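Local coordinates for type 3A cellulose-binding domain protein (Clostridium thermocellum, PDB 4B9P), which forms the extracellular cellulose-binding, biomass-sensing module of a membrane-anchored anti-sigma factor that probably releases its sigma factor when polysaccharide binds, at residues 90-95 against 105-110. Residues are numbered along the deposited sequence; the frame is centred on the assembly and turned at random.
Sequences IGFTNS and VEIISR
Ile90 and Phe92 meet Val105, Ile107 and Ser109 in the interior between two antiparallel sheets. The strand axes approach to 10.3 Å and run 132° apart, and CA of Ile90 lies 9.0 Å from CA of Ile107. That is a sheet-to-sheet spacing, too wide for backbone pairing; each strand bonds within its own sheet instead, Ile90 with Ile44 and Ile107 with Ile27. Alternation along strand 105-110 turns the odd-numbered side chains inward, while Ile108 points away.

The two isoleucine side chains pass alongside one another, running in opposite senses, and CG2 of Ile90 meets CD1 of Ile107 at 3.6 Å. Branched residues suit extended backbone, and isoleucine's two arms divide the work: in Ile90, CG2, set anti to the backbone nitrogen, meets Ile107, while the longer arm, CG1 anti to the carbonyl carbon (chi1 -69°), takes CD1 to 3.8 Å from Ser109 OG. That hydroxyl is hydrogen-bonded to Tyr58 OH, a bond that satisfies it in this buried place, and serine is small enough to leave room for the isoleucine methyl.

Phe92 starts out alongside strand 105-110 rather than at it. With CG beside the backbone nitrogen (chi1 -61°), the ring nevertheless extends inward, and CE1 comes 3.9 Å from Val105 CG1, a methyl lying at the ring edge near its plane. CZ also lies 3.9 Å from CD1 of Ile107, which comes to the ring at a slant, so this one methyl touches both Ile90 and Phe92. Ile70 of strand 70-81 packs against Ile90, Phe92 and Ile107, continuing the apolar layer.

No hydrogen bond links the two segments. Methyl groups and an aromatic ring join the sheets of this beta-sandwich carbohydrate-binding module by dispersion and exclusion of water, so between these two strands the contact rests on close apolar fit rather than on polar pairing.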
ATOM      1  N   ILE A  90       2.697  -3.585   3.024  1.00 17.84           N
ATOM      2  CA  ILE A  90       3.844  -3.666   2.142  1.00 16.99           C
ATOM      3  C   ILE A  90       5.072  -3.571   3.024  1.00 18.85           C
ATOM      4  O   ILE A  90       5.148  -2.744   3.932  1.00 19.48           O
ATOM      5  CB  ILE A  90       3.806  -2.507   1.144  1.00 19.05           C
ATOM      6  CG1 ILE A  90       2.654  -2.710   0.180  1.00 23.13           C
ATOM      7  CG2 ILE A  90       5.140  -2.408   0.364  1.00 22.71           C
ATOM      8  CD1 ILE A  90       2.440  -1.538  -0.796  1.00 25.31           C
ATOM      9  N   GLY A  91       6.013  -4.464   2.802  1.00 18.83           N
ATOM     10  CA  GLY A  91       7.244  -4.463   3.552  1.00 19.64           C
ATOM     11  C   GLY A  91       8.389  -4.747   2.612  1.00 18.80           C
ATOM     12  O   GLY A  91       8.244  -4.695   1.376  1.00 18.50           O
ATOM     13  N   PHE A  92       9.540  -5.048   3.212  1.00 17.95           N
ATOM     14  CA  PHE A  92      10.768  -5.194   2.450  1.00 18.05           C
ATOM     15  C   PHE A  92      11.503  -6.402   2.968  1.00 18.74           C
ATOM     16  O   PHE A  92      11.436  -6.733   4.161  1.00 21.12           O
ATOM     17  CB  PHE A  92      11.608  -3.935   2.656  1.00 18.02           C
ATOM     18  CG  PHE A  92      10.912  -2.702   2.176  1.00 17.66           C
ATOM     19  CD1 PHE A  92      11.019  -2.302   0.868  1.00 20.42           C
ATOM     20  CD2 PHE A  92      10.081  -1.985   3.030  1.00 17.81           C
ATOM     21  CE1 PHE A  92      10.330  -1.194   0.416  1.00 20.87           C
ATOM     22  CE2 PHE A  92       9.402  -0.876   2.564  1.00 19.66           C
ATOM     23  CZ  PHE A  92       9.525  -0.500   1.275  1.00 21.13           C
ATOM     24  N   THR A  93      12.263  -7.059   2.103  1.00 18.28           N
ATOM     25  CA  THR A  93      12.973  -8.262   2.545  1.00 19.30           C
ATOM     26  C   THR A  93      14.175  -7.895   3.405  1.00 21.02           C
ATOM     27  O   THR A  93      14.638  -6.740   3.431  1.00 21.54           O
ATOM     28  CB  THR A  93      13.452  -9.078   1.373  1.00 19.54           C
ATOM     29  OG1 THR A  93      14.364  -8.252   0.629  1.00 21.16           O
ATOM     30  CG2 THR A  93      12.276  -9.547   0.509  1.00 20.11           C
ATOM     31  N   ASN A  94      14.702  -8.899   4.096  1.00 23.33           N
ATOM     32  CA  ASN A  94      15.797  -8.709   5.022  1.00 25.90           C
ATOM     33  C   ASN A  94      17.002  -8.133   4.282  1.00 26.94           C
ATOM     34  O   ASN A  94      17.799  -7.408   4.869  1.00 28.17           O
ATOM     35  CB  ASN A  94      16.135 -10.046   5.681  1.00 29.18           C
ATOM     36  CG  ASN A  94      17.056  -9.888   6.834  1.00 38.29           C
ATOM     37  OD1 ASN A  94      16.809  -9.060   7.711  1.00 42.58           O
ATOM     38  ND2 ASN A  94      18.150 -10.655   6.846  1.00 43.74           N
ATOM     39  N   SER A  95      17.148  -8.476   3.001  1.00 25.24           N
ATOM     40  CA  SER A  95      18.270  -8.049   2.180  1.00 25.97           C
ATOM     41  C   SER A  95      17.944  -6.823   1.290  1.00 25.24           C
ATOM     42  O   SER A  95      18.699  -6.491   0.382  1.00 27.20           O
ATOM     43  CB  SER A  95      18.754  -9.243   1.377  1.00 26.94           C
ATOM     44  OG  SER A  95      19.492 -10.165   2.205  1.00 28.23           O
ATOM     45  N   VAL A 105      11.942   4.920  -2.141  0.62 18.81           N
ATOM     46  CA  VAL A 105      11.477   3.710  -2.809  0.62 19.55           C
ATOM     47  C   VAL A 105      10.109   3.991  -3.403  0.62 18.12           C
ATOM     48  O   VAL A 105       9.242   4.589  -2.748  0.62 17.66           O
ATOM     49  CB  VAL A 105      11.380   2.480  -1.856  0.62 19.90           C
ATOM     50  CG1 VAL A 105      10.838   1.247  -2.634  0.62 22.01           C
ATOM     51  CG2 VAL A 105      12.736   2.194  -1.267  0.62 20.35           C
ATOM     52  N   GLU A 106       9.931   3.558  -4.643  1.00 18.59           N
ATOM     53  CA  GLU A 106       8.647   3.657  -5.328  1.00 18.37           C
ATOM     54  C   GLU A 106       8.138   2.233  -5.568  1.00 18.31           C
ATOM     55  O   GLU A 106       8.897   1.372  -6.011  1.00 18.36           O
ATOM     56  CB  GLU A 106       8.823   4.400  -6.653  1.00 21.85           C
ATOM     57  CG  GLU A 106       7.512   4.617  -7.397  1.00 26.09           C
ATOM     58  CD  GLU A 106       7.684   5.406  -8.695  1.00 29.94           C
ATOM     59  OE1 GLU A 106       8.793   5.963  -8.917  1.00 35.70           O
ATOM     60  OE2 GLU A 106       6.715   5.464  -9.488  1.00 31.64           O
ATOM     61  N   ILE A 107       6.855   2.010  -5.272  1.00 18.08           N
ATOM     62  CA  ILE A 107       6.255   0.685  -5.351  1.00 17.98           C
ATOM     63  C   ILE A 107       4.956   0.794  -6.108  1.00 17.85           C
ATOM     64  O   ILE A 107       4.060   1.545  -5.695  1.00 19.08           O
ATOM     65  CB  ILE A 107       5.994   0.090  -3.955  1.00 18.17           C
ATOM     66  CG1 ILE A 107       7.289   0.127  -3.144  1.00 21.19           C
ATOM     67  CG2 ILE A 107       5.464  -1.348  -4.079  1.00 19.42           C
ATOM     68  CD1 ILE A 107       7.145  -0.299  -1.763  1.00 26.18           C
ATOM     69  N   ILE A 108       4.834   0.017  -7.185  1.00 18.07           N
ATOM     70  CA  ILE A 108       3.614  -0.062  -7.984  1.00 18.67           C
ATOM     71  C   ILE A 108       2.985  -1.416  -7.672  1.00 18.47           C
ATOM     72  O   ILE A 108       3.628  -2.435  -7.913  1.00 19.96           O
ATOM     73  CB  ILE A 108       3.967   0.056  -9.485  1.00 21.32           C
ATOM     74  CG1 ILE A 108       4.545   1.444  -9.801  1.00 23.43           C
ATOM     75  CG2 ILE A 108       2.735  -0.226 -10.342  1.00 24.36           C
ATOM     76  CD1 ILE A 108       4.838   1.675 -11.234  1.00 28.55           C
ATOM     77  N   SER A 109       1.748  -1.419  -7.158  1.00 18.45           N
ATOM     78  CA  SER A 109       1.095  -2.635  -6.706  1.00 18.36           C
ATOM     79  C   SER A 109      -0.243  -2.834  -7.350  1.00 17.34           C
ATOM     80  O   SER A 109      -0.888  -1.885  -7.794  1.00 19.14           O
ATOM     81  CB  SER A 109       0.845  -2.565  -5.205  1.00 19.50           C
ATOM     82  OG  SER A 109       2.043  -2.326  -4.482  1.00 20.27           O
ATOM     83  N   ARG A 110      -0.666  -4.092  -7.355  1.00 18.10           N
ATOM     84  CA  ARG A 110      -2.031  -4.464  -7.739  1.00 18.87           C
ATOM     85  C   ARG A 110      -2.551  -5.441  -6.714  1.00 17.39           C
ATOM     86  O   ARG A 110      -1.850  -6.378  -6.359  1.00 18.86           O
ATOM     87  CB  ARG A 110      -2.061  -5.102  -9.145  1.00 22.65           C
ATOM     88  CG  ARG A 110      -1.608  -4.165 -10.244  1.00 27.51           C
ATOM     89  CD  ARG A 110      -1.889  -4.761 -11.599  1.00 34.50           C
ATOM     90  NE  ARG A 110      -1.061  -5.916 -11.767  1.00 34.51           N
ATOM     91  CZ  ARG A 110      -1.432  -7.089 -12.270  1.00 37.11           C
ATOM     92  NH1 ARG A 110      -2.681  -7.337 -12.684  1.00 38.42           N
ATOM     93  NH2 ARG A 110      -0.507  -8.022 -12.352  1.00 36.22           N
TER